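Local coordinates for CBS domain protein (Sulfolobus tokodaii, PDB 2EF7) that is of unknown function but carries a pair of CBS domains, modules that in relatives often bind adenine nucleotides, and so probably has a ligand-sensing, regulatory role, at residues I55-A58 and I59-K63; K28-E32 and K33-S37; L90-M93 and R94-I98; L65-A69 and E70-T74; S16-K19 and D20-L23. One frame throughout, in Å; residues are numbered along the deposited sequence.

Contact 1: residues I55-A58 and I59-K63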
loop_
_atom_site.group_PDB
_atom_site.type_symbol
_atom_site.label_atom_id
_atom_site.label_comp_id
_atom_site.label_asym_id
_atom_site.label_seq_id
_atom_site.Cartn_x
_atom_site.Cartn_y
_atom_site.Cartn_z
ATOM N N ILE A 55 -16.189 -14.088 -17.061
ATOM C CA ILE A 55 -17.580 -14.494 -17.155
ATOM C C ILE A 55 -18.348 -13.535 -18.063
ATOM O O ILE A 55 -19.053 -13.967 -18.971
ATOM C CB ILE A 55 -18.247 -14.540 -15.760
ATOM C CG1 ILE A 55 -17.742 -15.772 -14.998
ATOM C CG2 ILE A 55 -19.772 -14.608 -15.893
ATOM C CD1 ILE A 55 -18.442 -15.999 -13.682
ATOM N N VAL A 56 -18.194 -12.236 -17.827
ATOM C CA VAL A 56 -18.887 -11.237 -18.629
ATOM C C VAL A 56 -18.475 -11.332 -20.090
ATOM O O VAL A 56 -19.297 -11.207 -20.991
ATOM C CB VAL A 56 -18.599 -9.817 -18.121
ATOM C CG1 VAL A 56 -19.196 -8.778 -19.087
ATOM C CG2 VAL A 56 -19.198 -9.643 -16.745
ATOM N N LYS A 57 -17.193 -11.565 -20.318
ATOM C CA LYS A 57 -16.682 -11.673 -21.667
ATOM C C LYS A 57 -17.340 -12.850 -22.390
ATOM O O LYS A 57 -17.787 -12.714 -23.527
ATOM C CB LYS A 57 -15.165 -11.850 -21.616
ATOM C CG LYS A 57 -14.438 -11.506 -22.891
ATOM C CD LYS A 57 -13.314 -10.513 -22.613
ATOM C CE LYS A 57 -12.270 -11.081 -21.658
ATOM N NZ LYS A 57 -11.164 -10.107 -21.405
ATOM N N ALA A 58 -17.415 -14.005 -21.733
ATOM C CA ALA A 58 -18.016 -15.178 -22.365
ATOM C C ALA A 58 -19.480 -14.932 -22.718
ATOM O O ALA A 58 -19.958 -15.364 -23.776
ATOM C CB ALA A 58 -17.891 -16.383 -21.461
ATOM N N ILE A 59 -20.194 -14.237 -21.836
ATOM C CA ILE A 59 -21.601 -13.934 -22.083
ATOM C C ILE A 59 -21.695 -12.963 -23.246
ATOM O O ILE A 59 -22.523 -13.133 -24.138
ATOM C CB ILE A 59 -22.264 -13.333 -20.833
ATOM C CG1 ILE A 59 -22.286 -14.398 -19.738
ATOM C CG2 ILE A 59 -23.693 -12.859 -21.148
ATOM C CD1 ILE A 59 -22.696 -13.867 -18.409
ATOM N N GLY A 60 -20.824 -11.961 -23.243
ATOM C CA GLY A 60 -20.816 -10.992 -24.316
ATOM C C GLY A 60 -20.472 -11.634 -25.651
ATOM O O GLY A 60 -20.683 -11.032 -26.701
ATOM N N LYS A 61 -19.937 -12.852 -25.615
ATOM C CA LYS A 61 -19.580 -13.559 -26.839
ATOM C C LYS A 61 -20.655 -14.592 -27.164
ATOM O O LYS A 61 -20.446 -15.470 -27.992
ATOM C CB LYS A 61 -18.227 -14.258 -26.691
ATOM C CG LYS A 61 -17.063 -13.353 -26.299
ATOM C CD LYS A 61 -16.756 -12.324 -27.362
ATOM C CE LYS A 61 -15.523 -11.505 -27.000
ATOM N NZ LYS A 61 -15.233 -10.465 -28.026
ATOM N N GLY A 62 -21.796 -14.493 -26.492
ATOM C CA GLY A 62 -22.902 -15.399 -26.754
ATOM C C GLY A 62 -22.875 -16.805 -26.176
ATOM O O GLY A 62 -23.696 -17.638 -26.558
ATOM N N LYS A 63 -21.949 -17.081 -25.265
ATOM C CA LYS A 63 -21.862 -18.407 -24.652
ATOM C C LYS A 63 -23.059 -18.615 -23.742
ATOM O O LYS A 63 -23.551 -17.665 -23.128
ATOM C CB LYS A 63 -20.568 -18.531 -23.844
ATOM C CG LYS A 63 -19.307 -18.336 -24.668
ATOM C CD LYS A 63 -18.782 -19.645 -25.231
ATOM C CE LYS A 63 -19.768 -20.313 -26.164
ATOM N NZ LYS A 63 -19.284 -21.666 -26.561
#
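I59 N bonds to I55 O at 3.1 Å and G60 N to V56 O at 2.8 Å, two regular i to i+4 steps, after which the i to i+4 pattern gives way to a wider closing turn. A58 O becomes the acceptor on which the last turn closes. K63 N, five residues on, reaches it at 3.0 Å with a fairly straight N-H...O angle of 158°, and K61 N adds a weak bond to the same oxygen. Inside this loop G62 N turns back to I59 O at 2.8 Å.

On the apolar side I55 and I59 lie alongside each other and point the same way, CG2 of I55 meeting CD1 of I59 at 3.9 Å. Because I59 holds CG1 opposite its own carbonyl carbon (chi1 -66°), this branch leans back over the preceding turn and sits 3.4 Å from I55 O. K63, kinked at chi2 and chi3, brings only the root of its chain to the helix: its CG rests 4.0 Å from A58 CB. F72 packs against A58 and I55 from a following loop, while I59 meets I59 of a second subunit and V56 meets A27 of that subunit. The positive phi of G62 (79°), a conformation that glycine adopts easily, together with the nested bonds K63 N to A58 O and G62 N to I59 O, defines a Schellman motif at the end of helix 52-60.

Contact 2: residues K28-E32 and K33-S37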
loop_
_atom_site.group_PDB
_atom_site.type_symbol
_atom_site.label_atom_id
_atom_site.label_comp_id
_atom_site.label_asym_id
_atom_site.label_seq_id
_atom_site.Cartn_x
_atom_site.Cartn_y
_atom_site.Cartn_z
ATOM N N LYS A 28 -22.582 -18.867 -9.535
ATOM C CA LYS A 28 -23.282 -19.056 -8.281
ATOM C C LYS A 28 -22.300 -19.142 -7.120
ATOM O O LYS A 28 -22.558 -18.594 -6.050
ATOM C CB LYS A 28 -24.143 -20.318 -8.331
ATOM C CG LYS A 28 -24.983 -20.536 -7.078
ATOM C CD LYS A 28 -25.991 -21.656 -7.270
ATOM C CE LYS A 28 -26.898 -21.811 -6.056
ATOM N NZ LYS A 28 -28.085 -22.670 -6.351
ATOM N N VAL A 29 -21.171 -19.820 -7.327
ATOM C CA VAL A 29 -20.185 -19.957 -6.259
ATOM C C VAL A 29 -19.589 -18.606 -5.897
ATOM O O VAL A 29 -19.490 -18.250 -4.723
ATOM C CB VAL A 29 -19.017 -20.888 -6.651
ATOM C CG1 VAL A 29 -17.997 -20.920 -5.526
ATOM C CG2 VAL A 29 -19.527 -22.296 -6.934
HETATM N N MSE A 30 -19.180 -17.868 -6.921
HETATM C CA MSE A 30 -18.578 -16.561 -6.735
HETATM C C MSE A 30 -19.543 -15.599 -6.066
HETATM O O MSE A 30 -19.139 -14.765 -5.254
HETATM C CB MSE A 30 -18.123 -16.017 -8.081
HETATM C CG MSE A 30 -17.081 -16.908 -8.751
HETATM SE SE MSE A 30 -16.650 -16.330 -10.545
HETATM C CE MSE A 30 -16.258 -14.475 -10.167
ATOM N N THR A 31 -20.824 -15.732 -6.397
ATOM C CA THR A 31 -21.843 -14.876 -5.814
ATOM C C THR A 31 -22.058 -15.246 -4.346
ATOM O O THR A 31 -22.107 -14.372 -3.485
ATOM C CB THR A 31 -23.191 -15.015 -6.568
ATOM O OG1 THR A 31 -23.043 -14.527 -7.905
ATOM C CG2 THR A 31 -24.289 -14.231 -5.859
ATOM N N GLU A 32 -22.164 -16.543 -4.065
ATOM C CA GLU A 32 -22.396 -17.013 -2.701
ATOM C C GLU A 32 -21.198 -16.911 -1.773
ATOM O O GLU A 32 -21.365 -16.824 -0.554
ATOM C CB GLU A 32 -22.915 -18.446 -2.726
ATOM C CG GLU A 32 -24.321 -18.535 -3.293
ATOM C CD GLU A 32 -24.796 -19.960 -3.478
ATOM O OE1 GLU A 32 -25.958 -20.148 -3.903
ATOM O OE2 GLU A 32 -24.007 -20.890 -3.203
ATOM N N LYS A 33 -19.997 -16.923 -2.346
ATOM C CA LYS A 33 -18.765 -16.811 -1.572
ATOM C C LYS A 33 -18.277 -15.361 -1.605
ATOM O O LYS A 33 -17.323 -14.999 -0.920
ATOM C CB LYS A 33 -17.679 -17.713 -2.163
ATOM C CG LYS A 33 -17.904 -19.203 -1.986
ATOM C CD LYS A 33 -17.856 -19.604 -0.527
ATOM C CE LYS A 33 -17.621 -21.093 -0.379
ATOM N NZ LYS A 33 -18.602 -21.898 -1.151
ATOM N N ASN A 34 -18.939 -14.542 -2.415
ATOM C CA ASN A 34 -18.583 -13.138 -2.572
ATOM C C ASN A 34 -17.105 -12.975 -2.919
ATOM O O ASN A 34 -16.355 -12.306 -2.205
ATOM C CB ASN A 34 -18.918 -12.356 -1.297
ATOM C CG ASN A 34 -18.721 -10.854 -1.463
ATOM O OD1 ASN A 34 -19.058 -10.282 -2.500
ATOM N ND2 ASN A 34 -18.187 -10.208 -0.433
ATOM N N ILE A 35 -16.686 -13.599 -4.016
ATOM C CA ILE A 35 -15.299 -13.508 -4.466
ATOM C C ILE A 35 -15.272 -13.067 -5.936
ATOM O O ILE A 35 -16.266 -13.221 -6.655
ATOM C CB ILE A 35 -14.566 -14.867 -4.304
ATOM C CG1 ILE A 35 -15.377 -15.995 -4.956
ATOM C CG2 ILE A 35 -14.350 -15.159 -2.830
ATOM C CD1 ILE A 35 -14.746 -17.375 -4.798
ATOM N N GLY A 36 -14.145 -12.522 -6.378
ATOM C CA GLY A 36 -14.036 -12.056 -7.752
ATOM C C GLY A 36 -13.365 -12.974 -8.762
ATOM O O GLY A 36 -13.180 -12.591 -9.927
ATOM N N SER A 37 -12.994 -14.177 -8.329
ATOM C CA SER A 37 -12.349 -15.142 -9.213
ATOM C C SER A 37 -12.194 -16.501 -8.531
ATOM O O SER A 37 -12.254 -16.611 -7.311
ATOM C CB SER A 37 -10.958 -14.636 -9.629
ATOM O OG SER A 37 -10.110 -14.530 -8.495
#
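M30 and G36 meet through a flat group, the peptide between G36 and S37: the methyl CE of M30, a selenomethionine, sits over one face of it, almost directly above G36 C at 3.5 Å. The carbonyls of the last helical turn are approached differently. I35 N lies in the carbonyl plane of M30 O, on a lone pair, 3.0 Å away, whereas K33 N comes to V29 O at 2.8 Å almost head-on.

The long M30 chain runs extended until its last torsion, where a bend (chi3 52°) swings CE toward G36. Nearer the backbone, I35 tucks its CG1 branch against the helix, 3.7 Å from M30 CA; to do so it takes a chi1 of 52°, with CG1 wedged between its backbone N and carbonyl carbon. V29 and K33 run side by side, V29 CG1 touching K33 CG at 3.9 Å, and I15 packs against both of them and I35. M30 also reaches E52 and I55 of helix 52-60.

N34 has positive phi and sends a weak bond from its N to T31 O. Paired with I35 N to M30 O, this makes the Schellman motif that ends helix 23-33 and turns the chain into strand 37-42.

Contact 3: residues L90-M93 and R94-I98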
loop_
_atom_site.group_PDB
_atom_site.type_symbol
_atom_site.label_atom_id
_atom_site.label_comp_id
_atom_site.label_asym_id
_atom_site.label_seq_id
_atom_site.Cartn_x
_atom_site.Cartn_y
_atom_site.Cartn_z
ATOM N N LEU A 90 8.766 -14.668 -6.480
ATOM C CA LEU A 90 9.029 -13.359 -7.066
ATOM C C LEU A 90 9.656 -13.485 -8.451
ATOM O O LEU A 90 9.264 -12.794 -9.395
ATOM C CB LEU A 90 9.974 -12.561 -6.175
ATOM C CG LEU A 90 10.293 -11.157 -6.689
ATOM C CD1 LEU A 90 9.017 -10.347 -6.839
ATOM C CD2 LEU A 90 11.242 -10.480 -5.716
ATOM N N ALA A 91 10.643 -14.360 -8.573
ATOM C CA ALA A 91 11.307 -14.533 -9.851
ATOM C C ALA A 91 10.330 -15.033 -10.907
ATOM O O ALA A 91 10.413 -14.633 -12.067
ATOM C CB ALA A 91 12.471 -15.491 -9.712
ATOM N N LEU A 92 9.392 -15.892 -10.503
ATOM C CA LEU A 92 8.419 -16.439 -11.442
ATOM C C LEU A 92 7.413 -15.369 -11.861
ATOM O O LEU A 92 7.023 -15.299 -13.022
ATOM C CB LEU A 92 7.694 -17.642 -10.819
ATOM C CG LEU A 92 7.273 -18.747 -11.789
ATOM C CD1 LEU A 92 8.496 -19.248 -12.535
ATOM C CD2 LEU A 92 6.621 -19.892 -11.037
HETATM N N MSE A 93 6.997 -14.536 -10.914
HETATM C CA MSE A 93 6.059 -13.463 -11.214
HETATM C C MSE A 93 6.668 -12.485 -12.231
HETATM O O MSE A 93 6.021 -12.128 -13.224
HETATM C CB MSE A 93 5.683 -12.722 -9.928
HETATM C CG MSE A 93 4.730 -13.496 -9.029
HETATM SE SE MSE A 93 4.498 -12.677 -7.297
HETATM C CE MSE A 93 4.079 -14.264 -6.280
ATOM N N ARG A 94 7.906 -12.057 -11.986
ATOM C CA ARG A 94 8.588 -11.131 -12.893
ATOM C C ARG A 94 8.703 -11.755 -14.276
ATOM O O ARG A 94 8.353 -11.136 -15.281
ATOM C CB ARG A 94 9.994 -10.796 -12.379
ATOM C CG ARG A 94 10.022 -9.997 -11.077
ATOM C CD ARG A 94 11.448 -9.741 -10.580
ATOM N NE ARG A 94 12.222 -8.896 -11.490
ATOM C CZ ARG A 94 13.447 -8.443 -11.232
ATOM N NH1 ARG A 94 14.079 -7.679 -12.118
ATOM N NH2 ARG A 94 14.042 -8.752 -10.087
ATOM N N GLN A 95 9.186 -12.991 -14.320
ATOM C CA GLN A 95 9.354 -13.705 -15.581
ATOM C C GLN A 95 8.096 -13.728 -16.440
ATOM O O GLN A 95 8.176 -13.574 -17.652
ATOM C CB GLN A 95 9.802 -15.153 -15.331
ATOM C CG GLN A 95 10.137 -15.905 -16.611
ATOM C CD GLN A 95 10.784 -17.255 -16.359
ATOM O OE1 GLN A 95 11.673 -17.380 -15.517
ATOM N NE2 GLN A 95 10.356 -18.269 -17.103
ATOM N N PHE A 96 6.942 -13.919 -15.806
ATOM C CA PHE A 96 5.675 -13.996 -16.523
ATOM C C PHE A 96 4.804 -12.756 -16.389
ATOM O O PHE A 96 3.634 -12.763 -16.772
ATOM C CB PHE A 96 4.912 -15.230 -16.052
ATOM C CG PHE A 96 5.529 -16.516 -16.506
ATOM C CD1 PHE A 96 5.291 -16.998 -17.790
ATOM C CD2 PHE A 96 6.398 -17.211 -15.681
ATOM C CE1 PHE A 96 5.914 -18.152 -18.244
ATOM C CE2 PHE A 96 7.028 -18.368 -16.126
ATOM C CZ PHE A 96 6.787 -18.840 -17.409
ATOM N N ASN A 97 5.384 -11.698 -15.836
ATOM C CA ASN A 97 4.686 -10.430 -15.651
ATOM C C ASN A 97 3.287 -10.609 -15.064
ATOM O O ASN A 97 2.309 -10.102 -15.613
ATOM C CB ASN A 97 4.610 -9.683 -16.992
ATOM C CG ASN A 97 4.452 -8.177 -16.819
ATOM O OD1 ASN A 97 5.233 -7.532 -16.112
ATOM N ND2 ASN A 97 3.444 -7.607 -17.475
ATOM N N ILE A 98 3.194 -11.336 -13.951
ATOM C CA ILE A 98 1.913 -11.560 -13.284
ATOM C C ILE A 98 1.993 -11.282 -11.781
ATOM O O ILE A 98 3.035 -11.478 -11.156
ATOM C CB ILE A 98 1.390 -12.995 -13.529
ATOM C CG1 ILE A 98 2.469 -14.019 -13.167
ATOM C CG2 ILE A 98 0.958 -13.149 -14.986
ATOM C CD1 ILE A 98 2.048 -15.457 -13.422
#
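L92 and F96 stand next to each other one helical turn apart and point the same way, L92 CD1 touching F96 CE2 at 4.0 Å. F96 places its ring opposite its own carbonyl carbon (chi1 -70°), which lays the ring back along the turn with its edge against the backbone: L92 O lies in the ring plane, 3.3 Å from CD2. That oxygen also accepts the helical bond from F96 N at 3.1 Å. L92 departs from a staggered first torsion (chi1 -147°), and its methyl end comes nearer the ring than its root.

R94 CG passes 3.4 Å from L90 O, and the bend at chi3 then takes the guanidinium away from the turn. M93, a selenomethionine, instead runs extended beyond CG, so that contact with the turn is left to its first carbons, CB lying 3.2 Å from I98 O. I98 folds CG1 toward the helix in the crowded position (chi1 52°), 4.1 Å from M93 CA. Positive phi at N97 permits this return; I98 N bonds to M93 O at 3.0 Å and N97 N to R94 O at 3.1 Å, a Schellman motif.

Helix 86-96 is the helix of a beta-alpha-beta unit: L92 and M93 rest on L101 of strand 100-104, L90 and M93 on I116 and I119 of helix 116-126, and the backbone of N97 hydrogen-bonds to a third subunit.

Contact 4: residues L65-A69 and E70-T74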
loop_
_atom_site.group_PDB
_atom_site.type_symbol
_atom_site.label_atom_id
_atom_site.label_comp_id
_atom_site.label_asym_id
_atom_site.label_seq_id
_atom_site.Cartn_x
_atom_site.Cartn_y
_atom_site.Cartn_z
ATOM N N LEU A 65 -25.282 -20.584 -20.523
ATOM C CA LEU A 65 -25.083 -20.802 -19.100
ATOM C C LEU A 65 -24.457 -22.162 -18.796
ATOM O O LEU A 65 -23.977 -22.391 -17.686
ATOM C CB LEU A 65 -26.423 -20.688 -18.360
ATOM C CG LEU A 65 -27.218 -19.382 -18.440
ATOM C CD1 LEU A 65 -28.474 -19.515 -17.575
ATOM C CD2 LEU A 65 -26.366 -18.221 -17.962
ATOM N N GLU A 66 -24.471 -23.067 -19.770
ATOM C CA GLU A 66 -23.898 -24.399 -19.573
ATOM C C GLU A 66 -22.422 -24.495 -19.997
ATOM O O GLU A 66 -21.788 -25.540 -19.843
ATOM C CB GLU A 66 -24.708 -25.453 -20.340
ATOM C CG GLU A 66 -26.119 -25.687 -19.828
ATOM C CD GLU A 66 -27.109 -24.649 -20.325
ATOM O OE1 GLU A 66 -27.188 -24.444 -21.557
ATOM O OE2 GLU A 66 -27.813 -24.042 -19.487
ATOM N N THR A 67 -21.877 -23.407 -20.520
ATOM C CA THR A 67 -20.494 -23.404 -20.979
ATOM C C THR A 67 -19.531 -23.877 -19.877
ATOM O O THR A 67 -19.572 -23.395 -18.745
ATOM C CB THR A 67 -20.101 -21.997 -21.472
ATOM O OG1 THR A 67 -21.082 -21.534 -22.414
ATOM C CG2 THR A 67 -18.734 -22.029 -22.153
ATOM N N LYS A 68 -18.677 -24.834 -20.211
ATOM C CA LYS A 68 -17.727 -25.376 -19.243
ATOM C C LYS A 68 -16.594 -24.404 -18.926
ATOM O O LYS A 68 -16.185 -23.603 -19.764
ATOM C CB LYS A 68 -17.149 -26.704 -19.754
ATOM C CG LYS A 68 -18.196 -27.820 -19.926
ATOM C CD LYS A 68 -17.555 -29.152 -20.313
ATOM C CE LYS A 68 -16.695 -29.011 -21.566
ATOM N NZ LYS A 68 -15.802 -30.183 -21.815
ATOM N N ALA A 69 -16.085 -24.493 -17.703
ATOM C CA ALA A 69 -15.012 -23.629 -17.241
ATOM C C ALA A 69 -13.833 -23.547 -18.206
ATOM O O ALA A 69 -13.404 -22.453 -18.580
ATOM C CB ALA A 69 -14.529 -24.098 -15.866
ATOM N N GLU A 70 -13.312 -24.697 -18.619
ATOM C CA GLU A 70 -12.155 -24.708 -19.509
ATOM C C GLU A 70 -12.360 -23.978 -20.835
ATOM O O GLU A 70 -11.390 -23.627 -21.497
ATOM C CB GLU A 70 -11.698 -26.151 -19.771
ATOM C CG GLU A 70 -12.656 -26.985 -20.605
ATOM C CD GLU A 70 -12.305 -28.468 -20.591
ATOM O OE1 GLU A 70 -11.099 -28.795 -20.658
ATOM O OE2 GLU A 70 -13.238 -29.302 -20.520
ATOM N N GLU A 71 -13.611 -23.731 -21.219
ATOM C CA GLU A 71 -13.881 -23.054 -22.485
ATOM C C GLU A 71 -13.778 -21.534 -22.441
ATOM O O GLU A 71 -13.701 -20.901 -23.490
ATOM C CB GLU A 71 -15.271 -23.413 -23.013
ATOM C CG GLU A 71 -15.534 -24.892 -23.221
ATOM C CD GLU A 71 -16.886 -25.140 -23.872
ATOM O OE1 GLU A 71 -17.036 -24.788 -25.062
ATOM O OE2 GLU A 71 -17.800 -25.670 -23.196
ATOM N N PHE A 72 -13.782 -20.938 -21.251
ATOM C CA PHE A 72 -13.720 -19.480 -21.175
ATOM C C PHE A 72 -12.807 -18.920 -20.105
ATOM O O PHE A 72 -12.699 -17.703 -19.941
ATOM C CB PHE A 72 -15.132 -18.898 -21.008
ATOM C CG PHE A 72 -15.772 -19.180 -19.676
ATOM C CD1 PHE A 72 -15.761 -18.219 -18.669
ATOM C CD2 PHE A 72 -16.431 -20.391 -19.443
ATOM C CE1 PHE A 72 -16.406 -18.454 -17.446
ATOM C CE2 PHE A 72 -17.074 -20.642 -18.229
ATOM C CZ PHE A 72 -17.065 -19.671 -17.229
HETATM N N MSE A 73 -12.143 -19.807 -19.375
HETATM C CA MSE A 73 -11.223 -19.382 -18.328
HETATM C C MSE A 73 -9.983 -18.768 -18.976
HETATM O O MSE A 73 -9.817 -18.810 -20.192
HETATM C CB MSE A 73 -10.775 -20.600 -17.516
HETATM C CG MSE A 73 -9.848 -21.509 -18.311
HETATM SE SE MSE A 73 -9.313 -23.117 -17.394
HETATM C CE MSE A 73 -8.279 -23.961 -18.840
ATOM N N THR A 74 -9.124 -18.178 -18.154
ATOM C CA THR A 74 -7.858 -17.653 -18.640
ATOM C C THR A 74 -6.958 -18.856 -18.357
ATOM O O THR A 74 -6.758 -19.215 -17.193
ATOM C CB THR A 74 -7.373 -16.452 -17.813
ATOM O OG1 THR A 74 -8.207 -15.316 -18.082
ATOM C CG2 THR A 74 -5.929 -16.120 -18.159
#
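K68 and E70 reach out side by side in the same direction, and their ends join in a salt bridge, K68 NZ to E70 OE2 at 3.0 Å. The ammonium meets that oxygen on its anti side, somewhat out of the carboxylate plane. E71 slants across K68, and its OE2 lies 3.2 Å from K68 N, with the amide above the carboxylate plane, while E71 N returns a bond of 3.0 Å to K68 O. T67 lies aslant E71 too, its methyl CG2 meeting E71 CB at 3.8 Å.

F72 turns its ring inward, CG set between its backbone N and carbonyl carbon (chi1 69°), and presents the ring edge to the carbonyls of T67 and K68; CD2 is 3.2 Å from K68 O. These residues form a turn in the loop between helix 52-60 and strand 74-75, where the buried A69 packs on I50 and I26.

Two donors share A69 O: M73 N, 3.0 Å off and close to the C=O axis, and F72 N at 3.1 Å from above the carbonyl plane. This pairing helps to close the turn. The salt bridge suggests an ionised E70; for E71 the N-H and the nearby K68 ammonium, not in contact, would be expected to favour the charged form.

Contact 5: residues S16-K19 and D20-L23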
loop_
_atom_site.group_PDB
_atom_site.type_symbol
_atom_site.label_atom_id
_atom_site.label_comp_id
_atom_site.label_asym_id
_atom_site.label_seq_id
_atom_site.Cartn_x
_atom_site.Cartn_y
_atom_site.Cartn_z
ATOM N N SER A 16 -11.970 -23.104 -5.744
ATOM C CA SER A 16 -11.701 -23.639 -7.071
ATOM C C SER A 16 -12.920 -24.358 -7.626
ATOM O O SER A 16 -13.799 -24.760 -6.878
ATOM C CB SER A 16 -10.542 -24.631 -7.013
ATOM O OG SER A 16 -10.928 -25.796 -6.305
ATOM N N VAL A 17 -12.956 -24.521 -8.944
ATOM C CA VAL A 17 -14.042 -25.229 -9.618
ATOM C C VAL A 17 -13.360 -26.144 -10.613
ATOM O O VAL A 17 -12.261 -25.836 -11.080
ATOM C CB VAL A 17 -14.999 -24.257 -10.378
ATOM C CG1 VAL A 17 -15.626 -23.266 -9.395
ATOM C CG2 VAL A 17 -14.238 -23.524 -11.492
ATOM N N THR A 18 -13.992 -27.264 -10.940
ATOM C CA THR A 18 -13.390 -28.201 -11.875
ATOM C C THR A 18 -13.477 -27.656 -13.290
ATOM O O THR A 18 -14.327 -26.819 -13.593
ATOM C CB THR A 18 -14.077 -29.576 -11.820
ATOM O OG1 THR A 18 -15.401 -29.470 -12.344
ATOM C CG2 THR A 18 -14.161 -30.062 -10.390
ATOM N N LYS A 19 -12.597 -28.140 -14.160
ATOM C CA LYS A 19 -12.555 -27.668 -15.541
ATOM C C LYS A 19 -13.820 -27.884 -16.367
ATOM O O LYS A 19 -13.951 -27.319 -17.450
ATOM C CB LYS A 19 -11.349 -28.271 -16.267
ATOM C CG LYS A 19 -11.382 -29.771 -16.436
ATOM C CD LYS A 19 -10.229 -30.219 -17.331
ATOM C CE LYS A 19 -10.218 -31.732 -17.509
ATOM N NZ LYS A 19 -9.161 -32.166 -18.464
ATOM N N ASP A 20 -14.753 -28.694 -15.880
ATOM C CA ASP A 20 -15.989 -28.902 -16.627
ATOM C C ASP A 20 -17.203 -28.286 -15.915
ATOM O O ASP A 20 -18.345 -28.524 -16.303
ATOM C CB ASP A 20 -16.216 -30.391 -16.888
ATOM C CG ASP A 20 -16.585 -31.154 -15.639
ATOM O OD1 ASP A 20 -16.094 -30.798 -14.548
ATOM O OD2 ASP A 20 -17.361 -32.127 -15.755
ATOM N N ALA A 21 -16.944 -27.485 -14.880
ATOM C CA ALA A 21 -18.009 -26.816 -14.135
ATOM C C ALA A 21 -18.706 -25.858 -15.095
ATOM O O ALA A 21 -18.051 -25.250 -15.940
ATOM C CB ALA A 21 -17.416 -26.050 -12.970
ATOM N N LYS A 22 -20.023 -25.710 -14.969
ATOM C CA LYS A 22 -20.770 -24.832 -15.876
ATOM C C LYS A 22 -20.736 -23.369 -15.447
ATOM O O LYS A 22 -20.684 -23.062 -14.258
ATOM C CB LYS A 22 -22.222 -25.302 -15.992
ATOM C CG LYS A 22 -22.380 -26.723 -16.506
ATOM C CD LYS A 22 -23.823 -27.185 -16.370
ATOM C CE LYS A 22 -24.005 -28.637 -16.781
ATOM N NZ LYS A 22 -23.737 -28.845 -18.233
ATOM N N LEU A 23 -20.775 -22.472 -16.422
ATOM C CA LEU A 23 -20.722 -21.049 -16.146
ATOM C C LEU A 23 -21.699 -20.632 -15.057
ATOM O O LEU A 23 -21.308 -19.965 -14.102
ATOM C CB LEU A 23 -20.982 -20.246 -17.427
ATOM C CG LEU A 23 -20.893 -18.716 -17.335
ATOM C CD1 LEU A 23 -20.569 -18.135 -18.700
ATOM C CD2 LEU A 23 -22.201 -18.137 -16.815
#
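T18 and D20 are joined by a hydrogen bond between side chains: the hydroxyl OG1 of T18 donates to OD1 of D20 over 2.7 Å, arriving nearly in line with the C-O bond of the acceptor. The two side chains lie side by side and point the same way; the first torsions (69° for OG1 of T18, 71° for CG of D20) bring OG1 and OD1 together. The bond links the first and third residues of the turn, both exposed.

The backbone bond is A21 N to T18 O, 3.0 Å long with an N-H...O angle of 164°, the amide standing above the carbonyl plane. It closes a type I beta turn from T18 to A21, with K19 and D20 at the corners. In the CBS fold this turn lies in the connection between strand 16-18 and helix 23-33, the first part of the crossover of the beta-alpha-beta unit formed by strand 16-18, helix 23-33 and strand 37-42, and K22 already occupies the N-cap position of that helix. The backbones of K19 and A21 also bond to E70 and A69.

The apolar contact is A21 CB with V17 CB at 4.0 Å, and both side chains pack on I26 of helix 23-33.

A salt bridge is made by K19, whose extended chain carries NZ to OD2 of D42.

Contacts 2 and 3 end the corresponding helices of the two CBS domains in the same way, with asparagine at positive phi followed by an isoleucine of matching rotamer, whereas contact 1 ends its helix on glycine. Contacts 1, 3 and 4 are partly buried; contacts 2 and 5 are surface turns. Contact 1 leans on contact 4, A58 CB lying 3.8 Å from F72 CB, and touches contact 2, where I55 CD1 meets M30 SE at 3.6 Å. Contacts 4 and 5, centres about 7 Å apart, run together through probable backbone bonds such as A69 N to A21 O. Charged and carboxylate bonds mark these two loops, while the helix ends rely on backbone bonds and apolar branches. Contact 3 stands apart.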